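NMB1025 protein (Neisseria meningitidis serogroup B, PDB 3KJJ) is of unknown function but may, like some relatives in the YjgF/RutC family, hydrolyse reactive imines or enamines. Local coordinates at residues B[49-54]-B[114-119]; B[71-76]-B[98-103]; B[9-14]-B[24-29]; B[30-35]-B[56-61]. All coordinates share one frame; numbering follows the deposited sequence.

Contact 1: B[49-54]-B[114-119]; sequences DVLAQI and VEIKIT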
loop_
_atom_site.group_PDB
_atom_site.type_symbol
_atom_site.label_atom_id
_atom_site.label_comp_id
_atom_site.label_asym_id
_atom_site.label_seq_id
_atom_site.Cartn_x
_atom_site.Cartn_y
_atom_site.Cartn_z
ATOM N N ASP B 49 -12.291 -2.369 17.479
ATOM C CA ASP B 49 -13.041 -1.231 16.944
ATOM C C ASP B 49 -12.749 -0.972 15.467
ATOM O O ASP B 49 -13.666 -0.657 14.695
ATOM C CB ASP B 49 -12.771 0.046 17.741
ATOM C CG ASP B 49 -13.559 1.234 17.203
ATOM O OD1 ASP B 49 -14.773 1.296 17.451
ATOM O OD2 ASP B 49 -12.962 2.092 16.525
ATOM N N VAL B 50 -11.477 -1.100 15.094
ATOM C CA VAL B 50 -11.007 -0.829 13.736
ATOM C C VAL B 50 -11.575 -1.888 12.786
ATOM O O VAL B 50 -12.058 -1.553 11.706
ATOM C CB VAL B 50 -9.451 -0.749 13.688
ATOM C CG1 VAL B 50 -8.903 -0.976 12.293
ATOM C CG2 VAL B 50 -8.976 0.633 14.222
ATOM N N LEU B 51 -11.529 -3.152 13.208
ATOM C CA LEU B 51 -12.117 -4.239 12.421
ATOM C C LEU B 51 -13.644 -4.118 12.258
ATOM O O LEU B 51 -14.182 -4.486 11.212
ATOM C CB LEU B 51 -11.669 -5.614 12.936
ATOM C CG LEU B 51 -10.145 -5.865 12.876
ATOM C CD1 LEU B 51 -9.739 -7.120 13.628
ATOM C CD2 LEU B 51 -9.606 -5.914 11.437
ATOM N N ALA B 52 -14.328 -3.569 13.264
ATOM C CA ALA B 52 -15.779 -3.321 13.188
ATOM C C ALA B 52 -16.144 -2.229 12.181
ATOM O O ALA B 52 -17.094 -2.377 11.405
ATOM C CB ALA B 52 -16.366 -3.005 14.586
ATOM N N GLN B 53 -15.360 -1.154 12.167
ATOM C CA GLN B 53 -15.433 -0.141 11.112
ATOM C C GLN B 53 -15.230 -0.734 9.729
ATOM O O GLN B 53 -15.983 -0.426 8.796
ATOM C CB GLN B 53 -14.365 0.929 11.328
ATOM C CG GLN B 53 -14.591 1.823 12.527
ATOM C CD GLN B 53 -13.455 2.803 12.700
ATOM O OE1 GLN B 53 -13.203 3.626 11.832
ATOM N NE2 GLN B 53 -12.749 2.702 13.821
ATOM N N ILE B 54 -14.204 -1.575 9.590
ATOM C CA ILE B 54 -13.910 -2.181 8.301
ATOM C C ILE B 54 -15.112 -2.986 7.817
ATOM O O ILE B 54 -15.526 -2.838 6.655
ATOM C CB ILE B 54 -12.577 -2.988 8.311
ATOM C CG1 ILE B 54 -11.389 -2.010 8.283
ATOM C CG2 ILE B 54 -12.513 -3.935 7.117
ATOM C CD1 ILE B 54 -10.040 -2.583 8.732
ATOM N N VAL B 114 -3.084 1.371 16.576
ATOM C CA VAL B 114 -3.278 0.575 15.355
ATOM C C VAL B 114 -4.078 1.325 14.280
ATOM O O VAL B 114 -4.962 2.129 14.583
ATOM C CB VAL B 114 -3.924 -0.823 15.667
ATOM C CG1 VAL B 114 -5.353 -0.662 16.252
ATOM C CG2 VAL B 114 -3.912 -1.745 14.439
ATOM N N GLU B 115 -3.726 1.067 13.027
ATOM C CA GLU B 115 -4.441 1.579 11.872
ATOM C C GLU B 115 -4.369 0.481 10.821
ATOM O O GLU B 115 -3.309 -0.095 10.596
ATOM C CB GLU B 115 -3.800 2.887 11.364
ATOM C CG GLU B 115 -4.498 3.538 10.165
ATOM C CD GLU B 115 -4.010 4.959 9.872
ATOM O OE1 GLU B 115 -3.407 5.596 10.761
ATOM O OE2 GLU B 115 -4.244 5.450 8.750
ATOM N N ILE B 116 -5.497 0.170 10.189
ATOM C CA ILE B 116 -5.517 -0.903 9.191
ATOM C C ILE B 116 -6.083 -0.383 7.876
ATOM O O ILE B 116 -7.175 0.210 7.843
ATOM C CB ILE B 116 -6.290 -2.153 9.686
ATOM C CG1 ILE B 116 -5.689 -2.667 10.999
ATOM C CG2 ILE B 116 -6.305 -3.254 8.608
ATOM C CD1 ILE B 116 -6.452 -3.828 11.661
ATOM N N LYS B 117 -5.309 -0.607 6.815
ATOM C CA LYS B 117 -5.621 -0.176 5.463
ATOM C C LYS B 117 -5.955 -1.389 4.605
ATOM O O LYS B 117 -5.127 -2.286 4.434
ATOM C CB LYS B 117 -4.423 0.562 4.871
ATOM C CG LYS B 117 -4.600 1.033 3.423
ATOM C CD LYS B 117 -5.135 2.436 3.372
ATOM C CE LYS B 117 -4.730 3.109 2.085
ATOM N NZ LYS B 117 -5.566 4.317 1.835
ATOM N N ILE B 118 -7.160 -1.387 4.040
ATOM C CA ILE B 118 -7.720 -2.554 3.355
ATOM C C ILE B 118 -7.899 -2.281 1.863
ATOM O O ILE B 118 -8.304 -1.181 1.475
ATOM C CB ILE B 118 -9.131 -2.900 3.929
ATOM C CG1 ILE B 118 -9.055 -3.333 5.394
ATOM C CG2 ILE B 118 -9.842 -3.959 3.074
ATOM C CD1 ILE B 118 -8.368 -4.650 5.638
ATOM N N THR B 119 -7.584 -3.298 1.054
ATOM C CA THR B 119 -8.000 -3.409 -0.338
ATOM C C THR B 119 -8.890 -4.648 -0.440
ATOM O O THR B 119 -8.543 -5.725 0.071
ATOM C CB THR B 119 -6.796 -3.584 -1.296
ATOM O OG1 THR B 119 -5.759 -2.651 -0.952
ATOM C CG2 THR B 119 -7.212 -3.351 -2.773
#
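Ile54 meets both Ile116 and Ile118 through one methyl. Its CD1 lies 3.6 Å from CG1 of Ile118, the two side chains reaching for each other tip to tip, and 3.8 Å from CG2 of Ile116, whose side chain it crosses at about a right angle. With CG1 of Ile54 anti to the carbonyl carbon (chi1 -75°), CD1 comes down between these two strand residues. One turn earlier in the helix, Val50 CG1 sits 3.8 Å from Ile116 CD1, a methyl that Leu51 CD2 also reaches at 3.8 Å. Ile116 is thus held by three helix side chains, while Val50 CG2 makes a looser contact with Val114 CG1 at 4.4 Å. Val114 O is buried here with no polar partner.

On the flank of the helix, Gln53 NE2 gives a bent bond to Asp49 OD2 (2.8 Å), approaching from above the carboxylate plane; Glu38 N and Val36 O tie the same pair to the loop after strand 29-32.

Residues 49-54 run at 24° to strand residues 114-119, in nearly the same direction, and the helix packs on one face of the mixed sheet of the YjgF-type fold. Strands 29-32 and 68-75 flank 114-121, and helix 81-91 closes in beside Leu51 and Ile116.

Contact 2: B[71-76]-B[98-103]; sequences AVIYLR and PARACV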
loop_
_atom_site.group_PDB
_atom_site.type_symbol
_atom_site.label_atom_id
_atom_site.label_comp_id
_atom_site.label_asym_id
_atom_site.label_seq_id
_atom_site.Cartn_x
_atom_site.Cartn_y
_atom_site.Cartn_z
ATOM N N ALA B 71 -4.237 -6.352 3.428
ATOM C CA ALA B 71 -4.351 -5.548 4.630
ATOM C C ALA B 71 -2.952 -5.133 5.066
ATOM O O ALA B 71 -2.058 -5.969 5.165
ATOM C CB ALA B 71 -5.028 -6.354 5.735
ATOM N N VAL B 72 -2.767 -3.842 5.307
ATOM C CA VAL B 72 -1.540 -3.352 5.913
ATOM C C VAL B 72 -1.926 -2.852 7.290
ATOM O O VAL B 72 -2.877 -2.076 7.440
ATOM C CB VAL B 72 -0.869 -2.232 5.101
ATOM C CG1 VAL B 72 0.490 -1.860 5.719
ATOM C CG2 VAL B 72 -0.686 -2.653 3.666
ATOM N N ILE B 73 -1.197 -3.341 8.288
ATOM C CA ILE B 73 -1.462 -3.028 9.673
ATOM C C ILE B 73 -0.277 -2.240 10.172
ATOM O O ILE B 73 0.861 -2.704 10.106
ATOM C CB ILE B 73 -1.641 -4.300 10.527
ATOM C CG1 ILE B 73 -2.819 -5.139 10.005
ATOM C CG2 ILE B 73 -1.862 -3.935 12.017
ATOM C CD1 ILE B 73 -2.785 -6.594 10.496
ATOM N N TYR B 74 -0.565 -1.028 10.622
ATOM C CA TYR B 74 0.436 -0.153 11.170
ATOM C C TYR B 74 0.221 -0.186 12.679
ATOM O O TYR B 74 -0.883 0.053 13.151
ATOM C CB TYR B 74 0.253 1.256 10.607
ATOM C CG TYR B 74 0.416 1.378 9.102
ATOM C CD1 TYR B 74 1.680 1.359 8.509
ATOM C CD2 TYR B 74 -0.698 1.538 8.269
ATOM C CE1 TYR B 74 1.829 1.473 7.131
ATOM C CE2 TYR B 74 -0.555 1.645 6.902
ATOM C CZ TYR B 74 0.707 1.614 6.338
ATOM O OH TYR B 74 0.845 1.733 4.980
ATOM N N LEU B 75 1.261 -0.524 13.428
ATOM C CA LEU B 75 1.208 -0.405 14.884
ATOM C C LEU B 75 2.150 0.698 15.316
ATOM O O LEU B 75 3.227 0.847 14.746
ATOM C CB LEU B 75 1.613 -1.714 15.569
ATOM C CG LEU B 75 0.716 -2.936 15.379
ATOM C CD1 LEU B 75 1.454 -4.185 15.872
ATOM C CD2 LEU B 75 -0.620 -2.771 16.111
ATOM N N ARG B 76 1.738 1.458 16.329
ATOM C CA ARG B 76 2.572 2.487 16.924
ATOM C C ARG B 76 3.797 1.860 17.595
ATOM O O ARG B 76 4.897 2.428 17.589
ATOM C CB ARG B 76 1.765 3.297 17.942
ATOM C CG ARG B 76 2.614 4.287 18.729
ATOM C CD ARG B 76 1.845 4.977 19.839
ATOM N NE ARG B 76 2.668 6.010 20.468
ATOM C CZ ARG B 76 2.934 7.201 19.937
ATOM N NH1 ARG B 76 2.436 7.540 18.757
ATOM N NH2 ARG B 76 3.690 8.069 20.597
ATOM N N PRO B 98 -6.412 -12.634 4.008
ATOM C CA PRO B 98 -5.824 -11.764 2.986
ATOM C C PRO B 98 -4.295 -11.714 2.991
ATOM O O PRO B 98 -3.658 -12.140 3.966
ATOM C CB PRO B 98 -6.390 -10.388 3.350
ATOM C CG PRO B 98 -6.521 -10.446 4.830
ATOM C CD PRO B 98 -6.951 -11.857 5.147
ATOM N N ALA B 99 -3.716 -11.206 1.900
ATOM C CA ALA B 99 -2.308 -10.775 1.908
ATOM C C ALA B 99 -2.186 -9.750 3.028
ATOM O O ALA B 99 -3.069 -8.903 3.198
ATOM C CB ALA B 99 -1.912 -10.160 0.585
ATOM N N ARG B 100 -1.120 -9.841 3.811
ATOM C CA ARG B 100 -0.999 -8.990 4.993
ATOM C C ARG B 100 0.442 -8.543 5.175
ATOM O O ARG B 100 1.372 -9.274 4.852
ATOM C CB ARG B 100 -1.467 -9.740 6.241
ATOM C CG ARG B 100 -1.857 -8.844 7.399
ATOM C CD ARG B 100 -2.155 -9.627 8.665
ATOM N NE ARG B 100 -0.957 -9.829 9.474
ATOM C CZ ARG B 100 -0.933 -9.942 10.798
ATOM N NH1 ARG B 100 -2.052 -9.858 11.523
ATOM N NH2 ARG B 100 0.231 -10.114 11.405
ATOM N N ALA B 101 0.610 -7.320 5.656
ATOM C CA ALA B 101 1.911 -6.846 6.104
ATOM C C ALA B 101 1.711 -6.085 7.406
ATOM O O ALA B 101 0.687 -5.430 7.609
ATOM C CB ALA B 101 2.568 -5.976 5.035
ATOM N N CYS B 102 2.672 -6.195 8.315
ATOM C CA CYS B 102 2.548 -5.483 9.580
ATOM C C CYS B 102 3.852 -4.781 9.869
ATOM O O CYS B 102 4.894 -5.425 9.925
ATOM C CB CYS B 102 2.159 -6.412 10.731
ATOM S SG CYS B 102 1.862 -5.514 12.277
ATOM N N VAL B 103 3.786 -3.457 9.997
ATOM C CA VAL B 103 4.984 -2.641 10.213
ATOM C C VAL B 103 4.761 -1.638 11.345
ATOM O O VAL B 103 3.629 -1.338 11.713
ATOM C CB VAL B 103 5.497 -1.923 8.910
ATOM C CG1 VAL B 103 5.676 -2.922 7.760
ATOM C CG2 VAL B 103 4.581 -0.780 8.484
#
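Ile73 and Cys102 pair at the middle of two parallel strands, the first and last elements of a beta-alpha-beta unit whose helix, 81-91, packs over their side of the sheet. Cys102 SG, anti to its own backbone nitrogen (chi1 -175°), is turned toward the neighbouring strand and touches both Ile73 CG2 (4.1 Å) and Leu75 CD1 (3.9 Å). Ala71 extends this apolar row toward Pro98.

Val72, Tyr74, Ala101 and Val103 occupy the other face of the sheet. There Tyr74 and Val103 lie side by side and point the same way, with Val103 CG2 obliquely placed 3.6 Å from Tyr74 CD1, while Val72 CG1 rests 3.5 Å above the plane of the tyrosine ring, offset toward its rim. Val103 of the second subunit also packs on this tyrosine.

Five backbone bonds stitch the strands in regular parallel fashion: Ala71 and Ile73 each use both N and O, and Leu75 N closes the ladder on Val103 O at 3.0 Å. The far edge of strand 99-104 meets the third subunit, where Ser33 OG of that chain bonds to Arg100 N. In characterised relatives the ligand clefts lie at such subunit boundaries, and the same is probable here.

At the polar edge, Arg100 bends at chi3 (89°), turning a face of its guanidinium to the isoleucine. Asn85 OD1 accepts a bond from NH1, and Trp88 makes a cation-pi contact with the group. Ile73 CD1 lies over one guanidinium face, 3.5 Å from Arg100 NH1.

Contact 3: B[9-14]-B[24-29]; sequences MDIRYF and VGANGL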
loop_
_atom_site.group_PDB
_atom_site.type_symbol
_atom_site.label_atom_id
_atom_site.label_comp_id
_atom_site.label_asym_id
_atom_site.label_seq_id
_atom_site.Cartn_x
_atom_site.Cartn_y
_atom_site.Cartn_z
HETATM N N MSE B 9 -14.578 1.954 -15.795
HETATM C CA MSE B 9 -13.625 2.549 -14.851
HETATM C C MSE B 9 -14.278 3.538 -13.865
HETATM O O MSE B 9 -13.610 4.017 -12.946
HETATM C CB MSE B 9 -12.450 3.199 -15.597
HETATM C CG MSE B 9 -11.177 2.336 -15.749
HETATM SE SE MSE B 9 -11.308 0.392 -15.470
HETATM C CE MSE B 9 -10.700 0.313 -13.610
ATOM N N ASP B 10 -15.572 3.817 -14.056
ATOM C CA ASP B 10 -16.373 4.702 -13.184
ATOM C C ASP B 10 -16.122 4.496 -11.680
ATOM O O ASP B 10 -16.210 3.374 -11.171
ATOM C CB ASP B 10 -17.874 4.503 -13.442
ATOM C CG ASP B 10 -18.395 5.288 -14.643
ATOM O OD1 ASP B 10 -17.774 6.298 -15.053
ATOM O OD2 ASP B 10 -19.453 4.890 -15.173
ATOM N N ILE B 11 -15.841 5.587 -10.974
ATOM C CA ILE B 11 -15.533 5.511 -9.542
ATOM C C ILE B 11 -16.757 5.835 -8.693
ATOM O O ILE B 11 -17.533 6.734 -9.032
ATOM C CB ILE B 11 -14.365 6.448 -9.161
ATOM C CG1 ILE B 11 -13.191 6.260 -10.119
ATOM C CG2 ILE B 11 -13.902 6.187 -7.733
ATOM C CD1 ILE B 11 -12.229 7.423 -10.151
ATOM N N ARG B 12 -16.939 5.079 -7.609
ATOM C CA ARG B 12 -17.903 5.435 -6.570
ATOM C C ARG B 12 -17.170 5.788 -5.279
ATOM O O ARG B 12 -16.120 5.207 -4.980
ATOM C CB ARG B 12 -18.909 4.302 -6.324
ATOM C CG ARG B 12 -20.106 4.291 -7.284
ATOM C CD ARG B 12 -19.817 3.533 -8.578
ATOM N NE ARG B 12 -20.998 3.439 -9.442
ATOM C CZ ARG B 12 -21.761 2.354 -9.572
ATOM N NH1 ARG B 12 -21.485 1.240 -8.901
ATOM N NH2 ARG B 12 -22.810 2.380 -10.385
ATOM N N TYR B 13 -17.710 6.755 -4.539
ATOM C CA TYR B 13 -17.090 7.248 -3.296
ATOM C C TYR B 13 -18.038 7.059 -2.118
ATOM O O TYR B 13 -19.243 7.285 -2.241
ATOM C CB TYR B 13 -16.706 8.733 -3.427
ATOM C CG TYR B 13 -15.708 9.050 -4.532
ATOM C CD1 TYR B 13 -14.357 9.259 -4.243
ATOM C CD2 TYR B 13 -16.123 9.158 -5.866
ATOM C CE1 TYR B 13 -13.434 9.547 -5.272
ATOM C CE2 TYR B 13 -15.227 9.457 -6.883
ATOM C CZ TYR B 13 -13.887 9.650 -6.585
ATOM O OH TYR B 13 -13.026 9.936 -7.614
ATOM N N PHE B 14 -17.499 6.647 -0.974
ATOM C CA PHE B 14 -18.311 6.409 0.214
ATOM C C PHE B 14 -17.703 7.150 1.394
ATOM O O PHE B 14 -16.486 7.104 1.598
ATOM C CB PHE B 14 -18.389 4.909 0.553
ATOM C CG PHE B 14 -18.871 4.046 -0.581
ATOM C CD1 PHE B 14 -20.215 3.714 -0.701
ATOM C CD2 PHE B 14 -17.977 3.563 -1.526
ATOM C CE1 PHE B 14 -20.662 2.920 -1.759
ATOM C CE2 PHE B 14 -18.414 2.766 -2.581
ATOM C CZ PHE B 14 -19.756 2.440 -2.691
ATOM N N VAL B 24 -13.563 3.920 -1.520
ATOM C CA VAL B 24 -13.582 4.275 -2.930
ATOM C C VAL B 24 -13.598 2.967 -3.714
ATOM O O VAL B 24 -12.845 2.044 -3.394
ATOM C CB VAL B 24 -12.344 5.105 -3.332
ATOM C CG1 VAL B 24 -12.281 5.269 -4.839
ATOM C CG2 VAL B 24 -12.351 6.481 -2.638
ATOM N N GLY B 25 -14.468 2.888 -4.721
ATOM C CA GLY B 25 -14.623 1.677 -5.515
ATOM C C GLY B 25 -14.669 1.919 -7.008
ATOM O O GLY B 25 -15.380 2.821 -7.465
ATOM N N ALA B 26 -13.933 1.083 -7.750
ATOM C CA ALA B 26 -13.794 1.172 -9.210
ATOM C C ALA B 26 -13.462 -0.192 -9.816
ATOM O O ALA B 26 -12.539 -0.874 -9.357
ATOM C CB ALA B 26 -12.723 2.207 -9.598
ATOM N N ASN B 27 -14.216 -0.550 -10.861
ATOM C CA ASN B 27 -14.219 -1.873 -11.515
ATOM C C ASN B 27 -13.963 -3.069 -10.615
ATOM O O ASN B 27 -13.031 -3.840 -10.845
ATOM C CB ASN B 27 -13.294 -1.924 -12.744
ATOM C CG ASN B 27 -13.518 -3.181 -13.601
ATOM O OD1 ASN B 27 -14.656 -3.600 -13.844
ATOM N ND2 ASN B 27 -12.424 -3.788 -14.048
ATOM N N GLY B 28 -14.792 -3.207 -9.591
ATOM C CA GLY B 28 -14.756 -4.371 -8.733
ATOM C C GLY B 28 -13.836 -4.256 -7.532
ATOM O O GLY B 28 -13.991 -5.020 -6.593
ATOM N N LEU B 29 -12.886 -3.318 -7.567
ATOM C CA LEU B 29 -11.927 -3.132 -6.461
ATOM C C LEU B 29 -12.389 -2.066 -5.492
ATOM O O LEU B 29 -13.065 -1.116 -5.880
ATOM C CB LEU B 29 -10.534 -2.755 -6.967
ATOM C CG LEU B 29 -9.742 -3.756 -7.799
ATOM C CD1 LEU B 29 -8.551 -3.063 -8.437
ATOM C CD2 LEU B 29 -9.307 -4.970 -6.999
HETATM O O HOH W 1 -17.366 1.480 -9.177
HETATM O O HOH W 2 -16.366 1.017 -12.170
#
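Ile11 presses its CG2 against CG1 of Val24 at 3.4 Å, tighter than usual van der Waals contact, on one face of the beta hairpin formed by strands 11-16 and 21-26. The same Ile11 methyl stands 3.5 Å above the plane of the Tyr13 ring, toward its rim. Val24 contacts this ring too: with CG1 anti to its backbone nitrogen (chi1 171°), CG1 goes to the isoleucine and CG2 lies 3.8 Å from Tyr13 CD1. The second subunit packs on this face, with its Val121 on Ile11 and its Ala66 on Tyr13.

Arg12 and Gly25 form the hydrogen-bonded antiparallel pair. Arg12 N reaches Gly25 O at 2.7 Å in a nearly straight bond (174°), and Gly25 N returns to Arg12 O at 2.9 Å. The edge of the Phe14 ring borders Gly25 N.

Near Asp10 two waters lie between the segments. One is within bonding distance of both Asp10 O and Gly25 O, and a second, also at Asp10 O, accepts a 3.0 Å bond from Asn27 N. Asn27 lies in the type I' turn that leads from Ala26 to Leu29 and into the next strand. Beside that turn the selenomethionine Met9, bent at chi2 and chi3, places CE 3.5 Å from Asn27 CB.

Contact 4: B[30-35]-B[56-61]; sequences IFLSGM and RWLAEC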
loop_
_atom_site.group_PDB
_atom_site.type_symbol
_atom_site.label_atom_id
_atom_site.label_comp_id
_atom_site.label_asym_id
_atom_site.label_seq_id
_atom_site.Cartn_x
_atom_site.Cartn_y
_atom_site.Cartn_z
ATOM N N ILE B 30 -11.976 -2.213 -4.237
ATOM C CA ILE B 30 -12.419 -1.347 -3.151
ATOM C C ILE B 30 -11.188 -0.965 -2.327
ATOM O O ILE B 30 -10.421 -1.837 -1.922
ATOM C CB ILE B 30 -13.449 -2.078 -2.265
ATOM C CG1 ILE B 30 -14.781 -2.245 -3.014
ATOM C CG2 ILE B 30 -13.663 -1.344 -0.921
ATOM C CD1 ILE B 30 -15.653 -3.371 -2.478
ATOM N N PHE B 31 -10.996 0.335 -2.119
ATOM C CA PHE B 31 -9.902 0.841 -1.301
ATOM C C PHE B 31 -10.491 1.552 -0.081
ATOM O O PHE B 31 -11.270 2.495 -0.222
ATOM C CB PHE B 31 -9.004 1.778 -2.128
ATOM C CG PHE B 31 -8.268 1.084 -3.240
ATOM C CD1 PHE B 31 -6.958 0.655 -3.059
ATOM C CD2 PHE B 31 -8.891 0.845 -4.465
ATOM C CE1 PHE B 31 -6.264 0.008 -4.087
ATOM C CE2 PHE B 31 -8.211 0.195 -5.497
ATOM C CZ PHE B 31 -6.897 -0.218 -5.308
ATOM N N LEU B 32 -10.166 1.074 1.118
ATOM C CA LEU B 32 -10.597 1.772 2.332
ATOM C C LEU B 32 -9.503 2.738 2.807
ATOM O O LEU B 32 -8.316 2.414 2.718
ATOM C CB LEU B 32 -10.932 0.785 3.452
ATOM C CG LEU B 32 -11.970 -0.332 3.293
ATOM C CD1 LEU B 32 -12.336 -0.927 4.674
ATOM C CD2 LEU B 32 -13.228 0.156 2.589
ATOM N N SER B 33 -9.903 3.912 3.304
ATOM C CA SER B 33 -8.982 4.780 4.049
ATOM C C SER B 33 -8.430 3.930 5.185
ATOM O O SER B 33 -9.057 2.958 5.602
ATOM C CB SER B 33 -9.707 6.013 4.641
ATOM O OG SER B 33 -9.816 7.081 3.711
ATOM N N GLY B 34 -7.248 4.292 5.678
ATOM C CA GLY B 34 -6.735 3.704 6.901
ATOM C C GLY B 34 -7.714 3.941 8.033
ATOM O O GLY B 34 -8.118 5.081 8.315
HETATM N N MSE B 35 -8.099 2.861 8.690
HETATM C CA MSE B 35 -9.108 2.957 9.738
HETATM C C MSE B 35 -8.377 3.003 11.059
HETATM O O MSE B 35 -7.474 2.209 11.311
HETATM C CB MSE B 35 -10.095 1.801 9.680
HETATM C CG MSE B 35 -10.902 1.729 8.373
HETATM SE SE MSE B 35 -12.416 2.968 8.209
HETATM C CE MSE B 35 -12.902 2.543 6.381
ATOM N N ARG B 56 -18.192 -2.469 8.590
ATOM C CA ARG B 56 -19.265 -1.542 8.229
ATOM C C ARG B 56 -19.034 -0.918 6.851
ATOM O O ARG B 56 -19.962 -0.854 6.044
ATOM C CB ARG B 56 -19.491 -0.482 9.314
ATOM C CG ARG B 56 -20.186 -1.018 10.575
ATOM C CD ARG B 56 -20.718 0.106 11.489
ATOM N NE ARG B 56 -19.668 1.029 11.933
ATOM C CZ ARG B 56 -18.891 0.837 13.001
ATOM N NH1 ARG B 56 -19.033 -0.252 13.743
ATOM N NH2 ARG B 56 -17.960 1.738 13.326
ATOM N N TRP B 57 -17.792 -0.521 6.563
ATOM C CA TRP B 57 -17.462 0.068 5.262
ATOM C C TRP B 57 -17.416 -0.938 4.115
ATOM O O TRP B 57 -17.739 -0.590 2.980
ATOM C CB TRP B 57 -16.177 0.916 5.326
ATOM C CG TRP B 57 -16.382 2.186 6.134
ATOM C CD1 TRP B 57 -15.816 2.488 7.342
ATOM C CD2 TRP B 57 -17.229 3.297 5.801
ATOM N NE1 TRP B 57 -16.242 3.714 7.772
ATOM C CE2 TRP B 57 -17.116 4.234 6.849
ATOM C CE3 TRP B 57 -18.084 3.584 4.728
ATOM C CZ2 TRP B 57 -17.819 5.443 6.855
ATOM C CZ3 TRP B 57 -18.775 4.793 4.728
ATOM C CH2 TRP B 57 -18.637 5.707 5.787
ATOM N N LEU B 58 -17.052 -2.185 4.408
ATOM C CA LEU B 58 -17.047 -3.216 3.372
ATOM C C LEU B 58 -18.488 -3.558 2.984
ATOM O O LEU B 58 -18.796 -3.713 1.796
ATOM C CB LEU B 58 -16.241 -4.456 3.812
ATOM C CG LEU B 58 -14.702 -4.320 3.876
ATOM C CD1 LEU B 58 -14.046 -5.640 4.275
ATOM C CD2 LEU B 58 -14.085 -3.799 2.578
ATOM N N ALA B 59 -19.366 -3.643 3.984
ATOM C CA ALA B 59 -20.809 -3.822 3.755
ATOM C C ALA B 59 -21.371 -2.730 2.845
ATOM O O ALA B 59 -22.037 -3.017 1.841
ATOM C CB ALA B 59 -21.569 -3.863 5.085
ATOM N N GLU B 60 -21.072 -1.476 3.177
ATOM C CA GLU B 60 -21.494 -0.355 2.355
ATOM C C GLU B 60 -21.026 -0.481 0.893
ATOM O O GLU B 60 -21.728 -0.044 -0.012
ATOM C CB GLU B 60 -21.046 0.972 2.980
ATOM C CG GLU B 60 -22.017 2.117 2.704
ATOM C CD GLU B 60 -21.999 3.203 3.777
ATOM O OE1 GLU B 60 -22.059 4.398 3.408
ATOM O OE2 GLU B 60 -21.938 2.870 4.984
ATOM N N CYS B 61 -19.861 -1.093 0.665
ATOM C CA CYS B 61 -19.321 -1.261 -0.700
ATOM C C CYS B 61 -19.735 -2.544 -1.428
ATOM O O CYS B 61 -19.292 -2.796 -2.560
ATOM C CB CYS B 61 -17.791 -1.165 -0.692
ATOM S SG CYS B 61 -17.154 0.400 -0.075
#
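Cys61 N is held by two carbonyls of the preceding helical turn, Trp57 O at 3.2 Å and, more weakly, Leu58 O at 3.0 Å. The cysteine side chain points toward strand 29-32, where Ile30 CD1 packs against Cys61 CB at 3.6 Å. CG2, the other branch of Ile30, comes within 4.0 Å of Cys61 SG.

Across the middle, Leu32 and Leu58 meet at about a right angle. Leu58 CD2 is equally near both Leu32 methyls, CD1 and CD2, at 4.0 Å, and Leu32 CD2 also touches the CB of Trp57. No hydrogen bond joins the two segments, and the joint is one of apolar packing.

Past the leucines, the selenomethionine Met35 makes a Met-aromatic contact with Trp57. A bend at chi2 (-79°) carries SE to 4.4 Å from the centroid of the five-membered ring, lying obliquely, 57° off the ring normal.

The helical residues 56-60 run roughly antiparallel (152°) to strand residues 30-32, across the helical side of the sheet. Ala23 of strand 21-26 adjoins Leu32 and Cys61 on one flank; on the other, strand 114-121 contributes Ile118 beside Leu32 and Ala120 beside Leu58.

How the contacts relate
Contacts 1 and 4 use the same helix, 43-60, laid over adjacent strands 114-121 and 29-32; both are buried and joined by apolar side chains without a hydrogen bond across. Those strands are themselves bonded, Ile116 O to Met35 N and Ile118 O to Leu32 N. Contact 2, also buried, is held chiefly by backbone bonds and continues the sheet from strand 114-121 through Lys117 N and Val72 O. Contact 3 is the surface member, its centre about 17 Å from that of the chain, and the one that enlists water. It joins contact 4 through Val24 O and Phe31 N, and Phe14 packs against Cys61 and Trp57.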